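DNA mismatch repair protein MutS (Thermus aquaticus, PDB 1EWQ) recognises and binds mismatched DNA to start mismatch repair, and has a weak ATPase activity. Local coordinates at residues E333-A344 / R507-R518; E380-E388 / G398-P406. All blocks are in the same frame, centred on the assembly; numbering follows the deposited sequence.

How the contacts relate
Contacts 1 and 2 both lie within MutS domain III, about 19 Å apart between centres, with 380-388/398-406 nested inside the chain loop that 333-344/507-518 closes. Contact 1 joins helices distant in sequence through small apolar residues and leucines, with an arginine salt bridge at one end and an arginine gripping a backbone carbonyl at the other. Contact 2 is local, linking the end of helix 376-385 to the loop before helix 406-433 by backbone bonds, a tyrosine face and a more exposed arginine. Both are partly buried, contact 2 more peripheral, and pack on helix 346-366; helix 479-511 supplies part of contact 1 and flanks contact 2. A 3.3 Å salt bridge from Arg509 NH1 to Glu381 OE2 couples them.

Contact 1 (E333-A344 / R507-R518); sequences ERLATRLELGRA and RERAKRQAEALR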
loop_
_atom_site.group_PDB
_atom_site.type_symbol
_atom_site.label_atom_id
_atom_site.label_comp_id
_atom_site.label_asym_id
_atom_site.label_seq_id
_atom_site.Cartn_x
_atom_site.Cartn_y
_atom_site.Cartn_z
ATOM N N GLU C 333 -19.724 -23.645 -10.991
ATOM C CA GLU C 333 -18.599 -24.073 -11.799
ATOM C C GLU C 333 -17.404 -24.380 -10.884
ATOM O O GLU C 333 -16.768 -25.433 -11.015
ATOM C CB GLU C 333 -18.251 -22.991 -12.825
ATOM C CG GLU C 333 -16.949 -23.229 -13.568
ATOM C CD GLU C 333 -16.763 -22.278 -14.742
ATOM O OE1 GLU C 333 -17.110 -21.082 -14.613
ATOM O OE2 GLU C 333 -16.257 -22.727 -15.788
ATOM N N ARG C 334 -17.102 -23.475 -9.955
ATOM C CA ARG C 334 -15.994 -23.708 -9.027
ATOM C C ARG C 334 -16.356 -24.789 -8.004
ATOM O O ARG C 334 -15.491 -25.483 -7.476
ATOM C CB ARG C 334 -15.611 -22.408 -8.310
ATOM C CG ARG C 334 -14.652 -21.574 -9.121
ATOM C CD ARG C 334 -14.283 -20.270 -8.446
ATOM N NE ARG C 334 -13.328 -19.524 -9.264
ATOM C CZ ARG C 334 -13.046 -18.238 -9.107
ATOM N NH1 ARG C 334 -13.651 -17.534 -8.163
ATOM N NH2 ARG C 334 -12.146 -17.661 -9.885
ATOM N N LEU C 335 -17.650 -24.931 -7.747
ATOM C CA LEU C 335 -18.153 -25.929 -6.810
ATOM C C LEU C 335 -17.977 -27.315 -7.458
ATOM O O LEU C 335 -17.588 -28.287 -6.803
ATOM C CB LEU C 335 -19.629 -25.638 -6.517
ATOM C CG LEU C 335 -20.245 -26.132 -5.208
ATOM C CD1 LEU C 335 -20.304 -27.660 -5.179
ATOM C CD2 LEU C 335 -19.413 -25.597 -4.050
ATOM N N ALA C 336 -18.247 -27.394 -8.757
ATOM C CA ALA C 336 -18.094 -28.644 -9.490
ATOM C C ALA C 336 -16.635 -29.114 -9.447
ATOM O O ALA C 336 -16.360 -30.297 -9.213
ATOM C CB ALA C 336 -18.538 -28.450 -10.937
ATOM N N THR C 337 -15.717 -28.171 -9.664
ATOM C CA THR C 337 -14.279 -28.438 -9.660
ATOM C C THR C 337 -13.804 -28.957 -8.304
ATOM O O THR C 337 -13.018 -29.908 -8.236
ATOM C CB THR C 337 -13.461 -27.164 -10.013
ATOM O OG1 THR C 337 -13.874 -26.661 -11.292
ATOM C CG2 THR C 337 -11.968 -27.477 -10.059
ATOM N N ARG C 338 -14.266 -28.331 -7.224
ATOM C CA ARG C 338 -13.872 -28.776 -5.895
ATOM C C ARG C 338 -14.426 -30.181 -5.664
ATOM O O ARG C 338 -13.765 -31.028 -5.062
ATOM C CB ARG C 338 -14.379 -27.805 -4.819
ATOM C CG ARG C 338 -13.646 -26.466 -4.823
ATOM C CD ARG C 338 -14.140 -25.510 -3.748
ATOM N NE ARG C 338 -13.794 -25.928 -2.394
ATOM C CZ ARG C 338 -12.555 -25.979 -1.894
ATOM N NH1 ARG C 338 -11.501 -25.641 -2.633
ATOM N NH2 ARG C 338 -12.369 -26.357 -0.631
ATOM N N LEU C 339 -15.641 -30.427 -6.149
ATOM C CA LEU C 339 -16.252 -31.740 -6.020
ATOM C C LEU C 339 -15.395 -32.773 -6.747
ATOM O O LEU C 339 -15.035 -33.801 -6.174
ATOM C CB LEU C 339 -17.670 -31.744 -6.608
ATOM C CG LEU C 339 -18.816 -31.248 -5.711
ATOM C CD1 LEU C 339 -20.080 -31.043 -6.525
ATOM C CD2 LEU C 339 -19.047 -32.261 -4.587
ATOM N N GLU C 340 -15.071 -32.488 -8.009
ATOM C CA GLU C 340 -14.279 -33.406 -8.826
ATOM C C GLU C 340 -12.896 -33.666 -8.239
ATOM O O GLU C 340 -12.356 -34.759 -8.393
ATOM C CB GLU C 340 -14.119 -32.866 -10.262
ATOM C CG GLU C 340 -15.427 -32.674 -11.021
ATOM C CD GLU C 340 -15.266 -31.825 -12.275
ATOM O OE1 GLU C 340 -14.316 -31.017 -12.336
ATOM O OE2 GLU C 340 -16.104 -31.947 -13.193
ATOM N N LEU C 341 -12.327 -32.662 -7.576
ATOM C CA LEU C 341 -11.000 -32.782 -6.981
ATOM C C LEU C 341 -11.000 -33.349 -5.562
ATOM O O LEU C 341 -9.952 -33.426 -4.931
ATOM C CB LEU C 341 -10.298 -31.414 -6.977
ATOM C CG LEU C 341 -9.843 -30.893 -8.343
ATOM C CD1 LEU C 341 -9.317 -29.467 -8.235
ATOM C CD2 LEU C 341 -8.778 -31.824 -8.889
ATOM N N GLY C 342 -12.170 -33.728 -5.058
ATOM C CA GLY C 342 -12.252 -34.279 -3.715
ATOM C C GLY C 342 -11.977 -33.299 -2.585
ATOM O O GLY C 342 -11.523 -33.704 -1.508
ATOM N N ARG C 343 -12.254 -32.014 -2.820
ATOM C CA ARG C 343 -12.054 -30.976 -1.820
ATOM C C ARG C 343 -13.346 -30.355 -1.292
ATOM O O ARG C 343 -13.304 -29.573 -0.344
ATOM C CB ARG C 343 -11.216 -29.842 -2.386
ATOM C CG ARG C 343 -9.830 -30.202 -2.792
ATOM C CD ARG C 343 -9.093 -28.931 -3.119
ATOM N NE ARG C 343 -7.717 -29.171 -3.528
ATOM C CZ ARG C 343 -6.711 -28.382 -3.176
ATOM N NH1 ARG C 343 -6.956 -27.325 -2.411
ATOM N NH2 ARG C 343 -5.474 -28.641 -3.587
ATOM N N ALA C 344 -14.478 -30.667 -1.914
ATOM C CA ALA C 344 -15.754 -30.108 -1.488
ATOM C C ALA C 344 -15.990 -30.263 0.018
ATOM O O ALA C 344 -15.847 -31.355 0.577
ATOM C CB ALA C 344 -16.884 -30.750 -2.260
ATOM N N ARG C 507 -21.276 -36.517 -0.320
ATOM C CA ARG C 507 -20.432 -35.715 -1.195
ATOM C C ARG C 507 -20.250 -36.434 -2.528
ATOM O O ARG C 507 -20.342 -35.822 -3.593
ATOM C CB ARG C 507 -19.073 -35.485 -0.540
ATOM C CG ARG C 507 -18.097 -34.694 -1.395
ATOM C CD ARG C 507 -16.690 -35.218 -1.168
ATOM N NE ARG C 507 -15.867 -34.328 -0.374
ATOM C CZ ARG C 507 -14.658 -34.647 0.080
ATOM N NH1 ARG C 507 -14.141 -35.845 -0.179
ATOM N NH2 ARG C 507 -13.957 -33.764 0.776
ATOM N N GLU C 508 -19.995 -37.738 -2.457
ATOM C CA GLU C 508 -19.817 -38.547 -3.659
ATOM C C GLU C 508 -21.086 -38.507 -4.518
ATOM O O GLU C 508 -21.008 -38.517 -5.740
ATOM C CB GLU C 508 -19.484 -39.989 -3.270
ATOM C CG GLU C 508 -19.204 -40.918 -4.437
ATOM C CD GLU C 508 -18.008 -40.481 -5.260
ATOM O OE1 GLU C 508 -16.976 -40.094 -4.665
ATOM O OE2 GLU C 508 -18.098 -40.534 -6.507
ATOM N N ARG C 509 -22.249 -38.462 -3.874
ATOM C CA ARG C 509 -23.517 -38.394 -4.598
ATOM C C ARG C 509 -23.540 -37.103 -5.417
ATOM O O ARG C 509 -24.001 -37.083 -6.565
ATOM C CB ARG C 509 -24.709 -38.388 -3.625
ATOM C CG ARG C 509 -24.982 -39.708 -2.888
ATOM C CD ARG C 509 -25.903 -40.634 -3.686
ATOM N NE ARG C 509 -25.263 -41.144 -4.899
ATOM C CZ ARG C 509 -25.919 -41.489 -6.008
ATOM N NH1 ARG C 509 -27.246 -41.382 -6.070
ATOM N NH2 ARG C 509 -25.242 -41.932 -7.063
ATOM N N ALA C 510 -23.042 -36.027 -4.816
ATOM C CA ALA C 510 -23.003 -34.730 -5.477
ATOM C C ALA C 510 -21.963 -34.737 -6.583
ATOM O O ALA C 510 -22.205 -34.224 -7.679
ATOM C CB ALA C 510 -22.677 -33.624 -4.465
ATOM N N LYS C 511 -20.811 -35.329 -6.287
ATOM C CA LYS C 511 -19.723 -35.397 -7.247
ATOM C C LYS C 511 -20.134 -36.062 -8.569
ATOM O O LYS C 511 -19.659 -35.675 -9.640
ATOM C CB LYS C 511 -18.536 -36.129 -6.624
ATOM C CG LYS C 511 -17.341 -36.282 -7.547
ATOM C CD LYS C 511 -16.196 -37.033 -6.872
ATOM C CE LYS C 511 -15.070 -37.314 -7.858
ATOM N NZ LYS C 511 -13.856 -37.890 -7.197
ATOM N N ARG C 512 -21.029 -37.045 -8.506
ATOM C CA ARG C 512 -21.469 -37.722 -9.716
ATOM C C ARG C 512 -22.238 -36.809 -10.664
ATOM O O ARG C 512 -22.376 -37.112 -11.846
ATOM C CB ARG C 512 -22.309 -38.941 -9.349
ATOM C CG ARG C 512 -21.447 -40.092 -8.873
ATOM C CD ARG C 512 -22.236 -41.152 -8.135
ATOM N NE ARG C 512 -21.337 -42.208 -7.670
ATOM C CZ ARG C 512 -21.537 -42.932 -6.572
ATOM N NH1 ARG C 512 -22.612 -42.713 -5.818
ATOM N NH2 ARG C 512 -20.659 -43.870 -6.229
ATOM N N GLN C 513 -22.721 -35.684 -10.146
ATOM C CA GLN C 513 -23.460 -34.724 -10.956
ATOM C C GLN C 513 -22.593 -33.525 -11.333
ATOM O O GLN C 513 -23.105 -32.504 -11.795
ATOM C CB GLN C 513 -24.690 -34.219 -10.200
ATOM C CG GLN C 513 -25.713 -35.298 -9.860
ATOM C CD GLN C 513 -26.084 -36.136 -11.063
ATOM O OE1 GLN C 513 -26.347 -35.601 -12.141
ATOM N NE2 GLN C 513 -26.103 -37.454 -10.892
ATOM N N ALA C 514 -21.286 -33.648 -11.137
ATOM C CA ALA C 514 -20.362 -32.555 -11.443
ATOM C C ALA C 514 -20.579 -31.944 -12.835
ATOM O O ALA C 514 -20.610 -30.729 -12.991
ATOM C CB ALA C 514 -18.917 -33.040 -11.303
ATOM N N GLU C 515 -20.744 -32.792 -13.841
ATOM C CA GLU C 515 -20.943 -32.309 -15.198
ATOM C C GLU C 515 -22.260 -31.534 -15.366
ATOM O O GLU C 515 -22.296 -30.508 -16.048
ATOM C CB GLU C 515 -20.878 -33.493 -16.169
ATOM C CG GLU C 515 -20.312 -33.134 -17.530
ATOM C CD GLU C 515 -19.036 -32.307 -17.428
ATOM O OE1 GLU C 515 -18.117 -32.709 -16.676
ATOM O OE2 GLU C 515 -18.954 -31.255 -18.108
ATOM N N ALA C 516 -23.338 -32.015 -14.750
ATOM C CA ALA C 516 -24.622 -31.322 -14.859
ATOM C C ALA C 516 -24.496 -29.970 -14.159
ATOM O O ALA C 516 -25.085 -28.978 -14.582
ATOM C CB ALA C 516 -25.749 -32.156 -14.221
ATOM N N LEU C 517 -23.715 -29.935 -13.088
ATOM C CA LEU C 517 -23.501 -28.696 -12.361
ATOM C C LEU C 517 -22.814 -27.682 -13.268
ATOM O O LEU C 517 -23.246 -26.549 -13.351
ATOM C CB LEU C 517 -22.653 -28.950 -11.117
ATOM C CG LEU C 517 -23.406 -29.178 -9.805
ATOM C CD1 LEU C 517 -24.495 -30.196 -9.998
ATOM C CD2 LEU C 517 -22.418 -29.628 -8.726
ATOM N N ARG C 518 -21.744 -28.092 -13.944
ATOM C CA ARG C 518 -21.035 -27.190 -14.849
ATOM C C ARG C 518 -21.994 -26.650 -15.914
ATOM O O ARG C 518 -22.055 -25.451 -16.168
ATOM C CB ARG C 518 -19.881 -27.917 -15.536
ATOM C CG ARG C 518 -18.727 -28.283 -14.615
ATOM C CD ARG C 518 -17.572 -28.952 -15.383
ATOM N NE ARG C 518 -16.415 -29.147 -14.520
ATOM C CZ ARG C 518 -15.578 -28.176 -14.172
ATOM N NH1 ARG C 518 -15.756 -26.933 -14.625
ATOM N NH2 ARG C 518 -14.568 -28.441 -13.349
HETATM O O HOH W 1 -17.118 -25.789 -16.856
HETATM O O HOH W 2 -10.740 -36.395 -0.006
#
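Arg518 lies among Glu333, Ala336, Thr337 and Glu340, its chain extended from CG to NE. Its NE meets Glu340 OE2 at 3.1 Å on the syn side, nearly in the guanidinium plane, and NH2 completes the salt bridge at OE1, whose position is less certain. Ala336 CB lies over one guanidinium face and 3.7 Å from Arg518 CG. The bond from Arg518 NH2 to Thr337 OG1 is weak; that hydroxyl also bonds Ser151 O. Leu339 is a knob among Arg507, Ala510, Lys511 and Leu517: CD1 reaches Leu517 CD2 at 3.5 Å, while CD2 touches Ala510 CB at 3.9 Å. Arg507 starts with CG opposite its backbone N (chi1 178°), then bends so that NE and NH2 both grip Ala344 O side-on, each at 3.1 Å, with Gly342 over one face. A leucine in its place would probably leave Ala344 O without either of its two guanidinium donors and the turn after helix 332-340 less firmly held. Helix 332-340 ends there in a Schellman motif at Gly342. Segment 333-340 runs nearly antiparallel to segment 514-518 (164°, axes 8.5 Å apart at closest approach), with Leu349 and Leu352 of helix 346-366 packing on Ala510 and Leu352 also on Leu517.

Contact 2 (E380-E388 / G398-P406); sequences EELEAALVE and GLIREGYDP
Tyr404 lays one face of its ring over Ala385, whose CB sits 3.7 Å from the Tyr404 ring centroid and 16° off the normal in a CH-pi contact. The ring gets there because CG stands opposite the backbone N (chi1 -176°), which turns it back onto the last turn of helix 376-385. Beyond the ring the two backbones meet in a single antiparallel bridge: Leu386 and Ile400 form a non-hydrogen-bonded pair, framed by Arg401 N to Ala385 O at 3.0 Å and by Val387 N to Leu399 O at 3.1 Å. On one side of the bridge Leu386 and Leu399 lie side by side, their CD2 atoms 3.5 Å apart, and Ile400 CD1 approaches Leu386 CD2 at 3.9 Å. Arg401 leaves on the other side. Its CG packs 3.5 Å from Val387 CG1, and the bend at chi3 carries the guanidinium round so that Glu383 O lies over its face, a position toward which no N-H points. Glu499, from helix 479-511, accepts bonds from the amides of Leu399 and Ile400, and Phe503 and Val502 of that helix touch their side chains. The arrangement is a helix-to-helix connection closed by an isolated beta bridge: a type II turn from Arg401 to Tyr404, with Gly403 at positive phi, leads to Asp405, the N-cap of helix 406-433.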
loop_
_atom_site.group_PDB
_atom_site.type_symbol
_atom_site.label_atom_id
_atom_site.label_comp_id
_atom_site.label_asym_id
_atom_site.label_seq_id
_atom_site.Cartn_x
_atom_site.Cartn_y
_atom_site.Cartn_z
ATOM N N GLU C 380 -32.913 -33.346 -3.321
ATOM C CA GLU C 380 -33.656 -34.063 -2.294
ATOM C C GLU C 380 -32.747 -34.826 -1.338
ATOM O O GLU C 380 -32.971 -34.807 -0.125
ATOM C CB GLU C 380 -34.649 -35.035 -2.940
ATOM C CG GLU C 380 -35.670 -34.368 -3.850
ATOM C CD GLU C 380 -36.566 -35.372 -4.549
ATOM O OE1 GLU C 380 -36.038 -36.376 -5.085
ATOM O OE2 GLU C 380 -37.797 -35.155 -4.572
ATOM N N GLU C 381 -31.737 -35.506 -1.881
ATOM C CA GLU C 381 -30.807 -36.261 -1.043
ATOM C C GLU C 381 -30.073 -35.295 -0.120
ATOM O O GLU C 381 -29.862 -35.592 1.054
ATOM C CB GLU C 381 -29.785 -37.029 -1.893
ATOM C CG GLU C 381 -30.361 -38.124 -2.788
ATOM C CD GLU C 381 -29.283 -39.074 -3.312
ATOM O OE1 GLU C 381 -28.731 -39.841 -2.490
ATOM O OE2 GLU C 381 -28.977 -39.049 -4.531
ATOM N N LEU C 382 -29.688 -34.137 -0.656
ATOM C CA LEU C 382 -28.990 -33.131 0.132
ATOM C C LEU C 382 -29.924 -32.612 1.216
ATOM O O LEU C 382 -29.544 -32.518 2.387
ATOM C CB LEU C 382 -28.517 -31.973 -0.756
ATOM C CG LEU C 382 -27.313 -32.226 -1.673
ATOM C CD1 LEU C 382 -26.959 -30.960 -2.435
ATOM C CD2 LEU C 382 -26.126 -32.672 -0.839
ATOM N N GLU C 383 -31.153 -32.289 0.821
ATOM C CA GLU C 383 -32.156 -31.789 1.756
ATOM C C GLU C 383 -32.416 -32.786 2.885
ATOM O O GLU C 383 -32.623 -32.397 4.034
ATOM C CB GLU C 383 -33.474 -31.512 1.023
ATOM C CG GLU C 383 -33.484 -30.244 0.181
ATOM C CD GLU C 383 -34.749 -30.110 -0.654
ATOM O OE1 GLU C 383 -35.854 -30.046 -0.077
ATOM O OE2 GLU C 383 -34.639 -30.076 -1.895
ATOM N N ALA C 384 -32.412 -34.072 2.544
ATOM C CA ALA C 384 -32.666 -35.139 3.507
ATOM C C ALA C 384 -31.436 -35.538 4.313
ATOM O O ALA C 384 -31.555 -36.180 5.353
ATOM C CB ALA C 384 -33.206 -36.358 2.782
ATOM N N ALA C 385 -30.256 -35.161 3.832
ATOM C CA ALA C 385 -29.024 -35.522 4.515
ATOM C C ALA C 385 -28.448 -34.466 5.448
ATOM O O ALA C 385 -28.001 -34.785 6.550
ATOM C CB ALA C 385 -27.971 -35.917 3.491
ATOM N N LEU C 386 -28.463 -33.210 5.020
ATOM C CA LEU C 386 -27.864 -32.147 5.817
ATOM C C LEU C 386 -28.828 -31.305 6.633
ATOM O O LEU C 386 -29.958 -31.040 6.208
ATOM C CB LEU C 386 -27.059 -31.226 4.897
ATOM C CG LEU C 386 -26.203 -31.919 3.830
ATOM C CD1 LEU C 386 -25.560 -30.870 2.942
ATOM C CD2 LEU C 386 -25.151 -32.793 4.495
ATOM N N VAL C 387 -28.373 -30.883 7.813
ATOM C CA VAL C 387 -29.184 -30.035 8.676
ATOM C C VAL C 387 -29.413 -28.742 7.911
ATOM O O VAL C 387 -28.676 -28.441 6.970
ATOM C CB VAL C 387 -28.469 -29.716 10.007
ATOM C CG1 VAL C 387 -28.266 -31.000 10.808
ATOM C CG2 VAL C 387 -27.138 -29.023 9.734
ATOM N N GLU C 388 -30.428 -27.980 8.312
ATOM C CA GLU C 388 -30.750 -26.728 7.639
ATOM C C GLU C 388 -29.550 -25.790 7.458
ATOM O O GLU C 388 -29.328 -25.281 6.361
ATOM C CB GLU C 388 -31.878 -26.008 8.382
ATOM C CG GLU C 388 -32.309 -24.698 7.730
ATOM C CD GLU C 388 -33.509 -24.071 8.415
ATOM O OE1 GLU C 388 -33.590 -24.151 9.655
ATOM O OE2 GLU C 388 -34.365 -23.489 7.718
ATOM N N GLY C 398 -23.685 -31.649 14.659
ATOM C CA GLY C 398 -24.380 -32.451 13.675
ATOM C C GLY C 398 -24.435 -31.890 12.268
ATOM O O GLY C 398 -25.117 -30.903 11.988
ATOM N N LEU C 399 -23.704 -32.537 11.376
ATOM C CA LEU C 399 -23.676 -32.136 9.987
ATOM C C LEU C 399 -24.893 -32.820 9.376
ATOM O O LEU C 399 -25.694 -32.199 8.680
ATOM C CB LEU C 399 -22.402 -32.665 9.332
ATOM C CG LEU C 399 -21.876 -32.047 8.039
ATOM C CD1 LEU C 399 -20.969 -33.056 7.386
ATOM C CD2 LEU C 399 -23.012 -31.672 7.094
ATOM N N ILE C 400 -25.024 -34.110 9.680
ATOM C CA ILE C 400 -26.103 -34.947 9.171
ATOM C C ILE C 400 -27.321 -34.905 10.075
ATOM O O ILE C 400 -27.196 -34.925 11.294
ATOM C CB ILE C 400 -25.620 -36.412 9.036
ATOM C CG1 ILE C 400 -24.394 -36.464 8.118
ATOM C CG2 ILE C 400 -26.736 -37.297 8.489
ATOM C CD1 ILE C 400 -24.649 -35.933 6.713
ATOM N N ARG C 401 -28.505 -34.861 9.473
ATOM C CA ARG C 401 -29.746 -34.802 10.243
ATOM C C ARG C 401 -30.208 -36.131 10.824
ATOM O O ARG C 401 -29.932 -37.202 10.276
ATOM C CB ARG C 401 -30.867 -34.230 9.384
ATOM C CG ARG C 401 -30.530 -32.878 8.825
ATOM C CD ARG C 401 -31.771 -32.080 8.535
ATOM N NE ARG C 401 -32.697 -32.799 7.673
ATOM C CZ ARG C 401 -33.773 -32.237 7.139
ATOM N NH1 ARG C 401 -34.034 -30.956 7.392
ATOM N NH2 ARG C 401 -34.579 -32.941 6.349
ATOM N N GLU C 402 -30.926 -36.048 11.940
ATOM C CA GLU C 402 -31.435 -37.237 12.598
ATOM C C GLU C 402 -32.388 -38.006 11.698
ATOM O O GLU C 402 -33.230 -37.423 11.008
ATOM C CB GLU C 402 -32.136 -36.860 13.902
ATOM C CG GLU C 402 -31.165 -36.552 15.026
ATOM C CD GLU C 402 -31.852 -36.040 16.272
ATOM O OE1 GLU C 402 -32.775 -36.730 16.768
ATOM O OE2 GLU C 402 -31.466 -34.947 16.755
ATOM N N GLY C 403 -32.231 -39.327 11.703
ATOM C CA GLY C 403 -33.075 -40.180 10.888
ATOM C C GLY C 403 -32.551 -40.449 9.487
ATOM O O GLY C 403 -33.173 -41.193 8.728
ATOM N N TYR C 404 -31.415 -39.861 9.128
ATOM C CA TYR C 404 -30.874 -40.080 7.793
ATOM C C TYR C 404 -30.102 -41.395 7.717
ATOM O O TYR C 404 -30.408 -42.262 6.894
ATOM C CB TYR C 404 -29.951 -38.925 7.380
ATOM C CG TYR C 404 -29.442 -39.056 5.960
ATOM C CD1 TYR C 404 -30.282 -38.820 4.871
ATOM C CD2 TYR C 404 -28.145 -39.488 5.704
ATOM C CE1 TYR C 404 -29.843 -39.017 3.564
ATOM C CE2 TYR C 404 -27.697 -39.691 4.404
ATOM C CZ TYR C 404 -28.550 -39.455 3.342
ATOM O OH TYR C 404 -28.101 -39.670 2.064
ATOM N N ASP C 405 -29.097 -41.535 8.573
ATOM C CA ASP C 405 -28.276 -42.739 8.593
ATOM C C ASP C 405 -28.502 -43.517 9.888
ATOM O O ASP C 405 -28.150 -43.049 10.969
ATOM C CB ASP C 405 -26.808 -42.355 8.454
ATOM C CG ASP C 405 -25.887 -43.555 8.462
ATOM O OD1 ASP C 405 -25.178 -43.751 9.469
ATOM O OD2 ASP C 405 -25.875 -44.303 7.460
ATOM N N PRO C 406 -29.081 -44.727 9.787
ATOM C CA PRO C 406 -29.365 -45.579 10.950
ATOM C C PRO C 406 -28.181 -45.859 11.871
ATOM O O PRO C 406 -28.327 -45.835 13.091
ATOM C CB PRO C 406 -29.955 -46.845 10.320
ATOM C CG PRO C 406 -29.350 -46.867 8.945
ATOM C CD PRO C 406 -29.387 -45.425 8.525
#